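Local coordinates for polymerase cofactor VP35 (Reston ebolavirus, PDB 3L2A), which serves as a viral polymerase cofactor whose interferon inhibitory domain probably binds RNA and counters the host interferon response, at residues K11-I16 with D46-E51; Q33-I38 with Q68-V73. All coordinates share one frame; numbering follows the deposited sequence. Where two conformers were deposited one is given.

Contact 1 of 2, residues K11-I16 with D46-E51; sequences KDLKEI and DTIHAE. With ACY (acetic acid), chain C.
Leu13 is the residue of 11-16 most buried by 46-51 (64 Å²), in a contact that joins two helices of the helical part of the interferon inhibitory domain. Segments 11-16 and 46-51 run nearly parallel, their axes 11.0 Å apart and inclined by 19°. Chi1 of -173° sets Leu13 CG anti to the backbone N and directs the fork of CD1 and CD2 across the contact. CD1 approaches the His49 ring obliquely, 3.7 Å from CD2 of that ring, while Leu13 CD2 meets Ile48 CG2 at 4.0 Å, the two side chains crossing at about a right angle. A branched leucine suits this buried place because one residue can serve both neighbours.

Packing thins toward Ile16, which is partly exposed. Its CD1 stays 4.0 Å from His49 NE2. Histidine fits this boundary: its carbon side packs on Leu13, while NE2 can donate to a polar partner, here OXT of an acetic acid probably from the crystallisation liquor (3.0 Å, 166° at the hydrogen).

Ile8 of the preceding loop also covers Ile16 and His49. On the inner side helix 27-41 closes the contact, Cys36 touching Leu13 and Ile35 touching Ile48, and Ile69 of helix 62-72 also packs on Ile48.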
# COMPACT_ATOMS: atom_id res chain seq x y z
N LYS A 11 4.61 10.08 -8.85
CA LYS A 11 4.47 9.34 -10.12
C LYS A 11 5.71 8.48 -10.35
O LYS A 11 5.60 7.31 -10.68
CB LYS A 11 4.26 10.33 -11.28
CG LYS A 11 4.15 9.69 -12.65
CD LYS A 11 4.14 10.75 -13.76
CE LYS A 11 4.19 10.10 -15.13
NZ LYS A 11 2.97 9.24 -15.37
N ASP A 12 6.89 9.07 -10.16
CA ASP A 12 8.14 8.32 -10.41
C ASP A 12 8.39 7.22 -9.38
O ASP A 12 8.89 6.14 -9.72
CB ASP A 12 9.33 9.28 -10.50
CG ASP A 12 9.34 10.07 -11.80
OD1 ASP A 12 8.47 9.84 -12.67
OD2 ASP A 12 10.25 10.92 -11.96
N LEU A 13 8.04 7.48 -8.11
CA LEU A 13 8.16 6.42 -7.10
C LEU A 13 7.24 5.24 -7.37
O LEU A 13 7.66 4.08 -7.24
CB LEU A 13 7.96 6.99 -5.69
CG LEU A 13 8.25 5.99 -4.58
CD1 LEU A 13 9.69 5.48 -4.60
CD2 LEU A 13 7.93 6.69 -3.27
N LYS A 14 5.99 5.52 -7.74
CA LYS A 14 5.05 4.46 -8.12
C LYS A 14 5.65 3.62 -9.25
O LYS A 14 5.61 2.39 -9.21
CB LYS A 14 3.72 5.07 -8.54
CG LYS A 14 2.70 4.02 -9.00
CD LYS A 14 1.48 4.66 -9.59
CE LYS A 14 0.61 3.61 -10.25
NZ LYS A 14 -0.78 4.13 -10.46
N GLU A 15 6.23 4.28 -10.25
CA GLU A 15 6.79 3.59 -11.40
C GLU A 15 7.94 2.70 -11.01
O GLU A 15 7.99 1.54 -11.42
CB GLU A 15 7.21 4.61 -12.47
CG GLU A 15 6.03 5.28 -13.14
CD GLU A 15 6.46 6.34 -14.17
OE1 GLU A 15 7.67 6.65 -14.25
OE2 GLU A 15 5.57 6.86 -14.89
N ILE A 16 8.85 3.20 -10.17
CA ILE A 16 9.95 2.37 -9.64
C ILE A 16 9.41 1.13 -8.90
O ILE A 16 9.90 0.01 -9.06
CB ILE A 16 10.86 3.18 -8.67
CG1 ILE A 16 11.73 4.16 -9.48
CG2 ILE A 16 11.73 2.26 -7.81
CD1 ILE A 16 12.46 5.18 -8.62
N ASP A 46 10.56 10.86 -0.18
CA ASP A 46 11.99 10.54 -0.23
C ASP A 46 12.45 9.66 0.92
O ASP A 46 13.39 8.86 0.77
CB ASP A 46 12.78 11.86 -0.30
CG ASP A 46 12.47 12.60 -1.57
OD1 ASP A 46 12.55 11.96 -2.64
OD2 ASP A 46 12.15 13.80 -1.51
N THR A 47 11.77 9.78 2.07
CA THR A 47 12.00 8.84 3.16
C THR A 47 11.55 7.42 2.76
O THR A 47 12.26 6.45 2.98
CB THR A 47 11.22 9.30 4.40
OG1 THR A 47 11.72 10.59 4.81
CG2 THR A 47 11.40 8.34 5.55
N ILE A 48 10.36 7.33 2.19
CA ILE A 48 9.82 6.05 1.72
C ILE A 48 10.75 5.42 0.65
O ILE A 48 11.07 4.25 0.69
CB ILE A 48 8.41 6.28 1.18
CG1 ILE A 48 7.47 6.60 2.35
CG2 ILE A 48 7.92 5.06 0.39
CD1 ILE A 48 6.10 7.21 1.88
N HIS A 49 11.19 6.24 -0.29
CA HIS A 49 12.09 5.79 -1.35
C HIS A 49 13.39 5.26 -0.75
O HIS A 49 13.89 4.23 -1.18
CB HIS A 49 12.31 6.95 -2.34
CG HIS A 49 13.21 6.60 -3.49
ND1 HIS A 49 14.05 7.54 -4.07
CD2 HIS A 49 13.37 5.46 -4.20
CE1 HIS A 49 14.71 6.97 -5.07
NE2 HIS A 49 14.33 5.71 -5.16
N ALA A 50 13.91 5.97 0.25
CA ALA A 50 15.18 5.59 0.91
C ALA A 50 15.02 4.23 1.56
O ALA A 50 15.88 3.38 1.47
CB ALA A 50 15.55 6.63 1.96
N GLU A 51 13.91 4.05 2.27
CA GLU A 51 13.66 2.77 2.94
C GLU A 51 13.45 1.63 1.94
O GLU A 51 13.88 0.48 2.17
CB GLU A 51 12.46 2.93 3.87
CG GLU A 51 12.81 3.76 5.07
CD GLU A 51 13.71 3.02 6.05
OE1 GLU A 51 13.99 1.82 5.83
OE2 GLU A 51 14.12 3.66 7.04
C ACY C . 14.79 2.59 -6.04
O ACY C . 13.96 2.94 -5.19
OXT ACY C . 15.43 3.41 -6.75
CH3 ACY C . 14.99 1.10 -6.16

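Contact 2 of 2, residues Q33-I38 with Q68-V73; sequences QVICKI and QITKRV
A single methyl, CD1 of Ile35, makes both of the close side-chain contacts between 33-38 and 68-73, joining two helices of the domain's helical part. It lies 4.2 Å from Ile69 CG2, and Thr70 CG2 is equally 4.2 Å from Ile35 CD1. The isoleucine reaches this far because its CG1 branch stands anti to the carbonyl carbon (chi1 -74°) and then continues extended (chi2 173°), carrying CD1 across the gap between segments whose closest CA atoms, those of Ile35 and Thr70, are 8.1 Å apart.

Ile69 has the same first torsion, but offers its short branch here: CG2 is the methyl turned to Ile35, and the two side chains meet at a slant. Thr70 meets Ile35 at about a right angle. Its chi1 of 69° puts OG1 between the backbone N and the carbonyl carbon, from where the hydroxyl hydrogen-bonds the carbonyl O of Ile67, and CG2 is left to face the isoleucine. Threonine thus suits a buried helical site, since its polar arm is satisfied by its own helix and its methyl serves the apolar neighbour. Phe76 of helix 75-78 and Ile48 of helix 45-57 each touch both Ile35 and Ile69.

On the side of helix 62-72 turned from Ile35, Lys71 NZ donates to Gln68 OE1 at 2.7 Å, in the carbonyl plane and on a lone pair.

With no hydrogen bond or charge pair across it, the contact depends on apolar packing and shape, and Thr70 OG1 finds its partner within its own helix.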
# COMPACT_ATOMS: atom_id res chain seq x y z
N GLN A 33 0.15 2.22 -4.29
CA GLN A 33 -0.69 3.42 -4.43
C GLN A 33 -1.00 4.10 -3.09
O GLN A 33 -0.95 5.34 -2.99
CB GLN A 33 -1.99 3.06 -5.14
CG GLN A 33 -1.74 2.49 -6.50
CD GLN A 33 -2.99 1.90 -7.10
OE1 GLN A 33 -4.05 2.53 -7.10
NE2 GLN A 33 -2.88 0.68 -7.62
N VAL A 34 -1.28 3.28 -2.09
CA VAL A 34 -1.62 3.76 -0.74
C VAL A 34 -0.40 4.47 -0.16
O VAL A 34 -0.52 5.56 0.38
CB VAL A 34 -2.07 2.58 0.16
CG1 VAL A 34 -2.09 2.99 1.65
CG2 VAL A 34 -3.49 2.03 -0.29
N ILE A 35 0.76 3.84 -0.29
CA ILE A 35 2.02 4.41 0.25
C ILE A 35 2.37 5.68 -0.47
O ILE A 35 2.76 6.68 0.17
CB ILE A 35 3.15 3.36 0.10
CG1 ILE A 35 2.93 2.25 1.15
CG2 ILE A 35 4.55 3.99 0.21
CD1 ILE A 35 3.93 1.04 0.98
N CYS A 36 2.26 5.68 -1.80
CA CYS A 36 2.62 6.89 -2.53
C CYS A 36 1.68 8.07 -2.25
O CYS A 36 2.12 9.21 -2.20
CB CYS A 36 2.74 6.65 -4.04
SG CYS A 36 4.14 5.65 -4.44
N LYS A 37 0.39 7.80 -2.11
CA LYS A 37 -0.56 8.87 -1.73
C LYS A 37 -0.23 9.44 -0.34
O LYS A 37 -0.16 10.66 -0.16
CB LYS A 37 -2.00 8.34 -1.76
CG LYS A 37 -2.99 9.43 -1.44
CD LYS A 37 -4.42 9.06 -1.81
CE LYS A 37 -5.26 10.33 -1.92
NZ LYS A 37 -5.06 11.24 -0.77
N ILE A 38 -0.01 8.55 0.63
CA ILE A 38 0.28 9.02 1.99
C ILE A 38 1.63 9.77 1.98
O ILE A 38 1.79 10.83 2.57
CB ILE A 38 0.26 7.83 2.98
CG1 ILE A 38 -1.20 7.42 3.23
CG2 ILE A 38 0.95 8.23 4.28
CD1 ILE A 38 -1.34 6.00 3.77
N GLN A 68 8.06 -3.63 4.96
CA GLN A 68 8.98 -2.98 5.88
C GLN A 68 8.74 -1.48 5.95
O GLN A 68 8.83 -0.89 7.03
CB GLN A 68 10.42 -3.35 5.52
CG GLN A 68 10.71 -4.85 5.68
CD GLN A 68 10.53 -5.41 7.09
OE1 GLN A 68 9.41 -5.69 7.54
NE2 GLN A 68 11.65 -5.65 7.77
N ILE A 69 8.43 -0.86 4.82
CA ILE A 69 8.06 0.57 4.81
C ILE A 69 6.94 0.83 5.79
O ILE A 69 7.02 1.77 6.60
CB ILE A 69 7.70 1.10 3.39
CG1 ILE A 69 8.96 1.19 2.52
CG2 ILE A 69 6.94 2.46 3.47
CD1 ILE A 69 8.70 1.20 0.97
N THR A 70 5.91 0.00 5.75
CA THR A 70 4.72 0.23 6.60
C THR A 70 5.05 0.12 8.09
O THR A 70 4.43 0.78 8.92
CB THR A 70 3.55 -0.68 6.26
OG1 THR A 70 3.84 -2.05 6.60
CG2 THR A 70 3.19 -0.56 4.76
N LYS A 71 6.08 -0.67 8.39
CA LYS A 71 6.54 -0.91 9.76
C LYS A 71 7.59 0.10 10.25
O LYS A 71 7.67 0.40 11.45
CB LYS A 71 7.12 -2.32 9.84
CG LYS A 71 6.03 -3.41 9.72
CD LYS A 71 6.61 -4.77 9.35
CE LYS A 71 7.56 -5.33 10.39
NZ LYS A 71 8.25 -6.56 9.85
N ARG A 72 8.40 0.62 9.34
CA ARG A 72 9.52 1.46 9.77
C ARG A 72 9.14 2.93 9.82
O ARG A 72 9.54 3.65 10.73
CB ARG A 72 10.74 1.24 8.87
CG ARG A 72 11.29 -0.17 8.95
CD ARG A 72 12.55 -0.35 8.12
NE ARG A 72 12.96 -1.75 8.13
CZ ARG A 72 13.68 -2.34 7.18
NH1 ARG A 72 14.10 -1.66 6.12
NH2 ARG A 72 13.99 -3.62 7.30
N VAL A 73 8.34 3.37 8.84
CA VAL A 73 8.10 4.78 8.63
C VAL A 73 6.89 5.21 9.46
O VAL A 73 5.78 4.72 9.21
CB VAL A 73 7.90 5.09 7.12
CG1 VAL A 73 7.73 6.58 6.90
CG2 VAL A 73 9.10 4.57 6.29

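Both contacts belong to the helical part of the domain, and between them they join four helices: 10-19 with 45-57 in contact 1, 27-41 with 62-72 in contact 2. Contact 2 lies deeper, its centre about 6 Å from the chain centre against about 12 Å for that of contact 1, and its touching residues are all buried and aliphatic on their facing sides. Contact 1 shares that apolar character but grades at one end into a histidine whose NE2 donates to a bound acetic acid. Ile48 bridges the two, its CG2 lying 3.5 Å from Ile35 CG2. Farther out, Glu51 and Arg72 form a long, weak ion pair between helices 45-57 and 62-72.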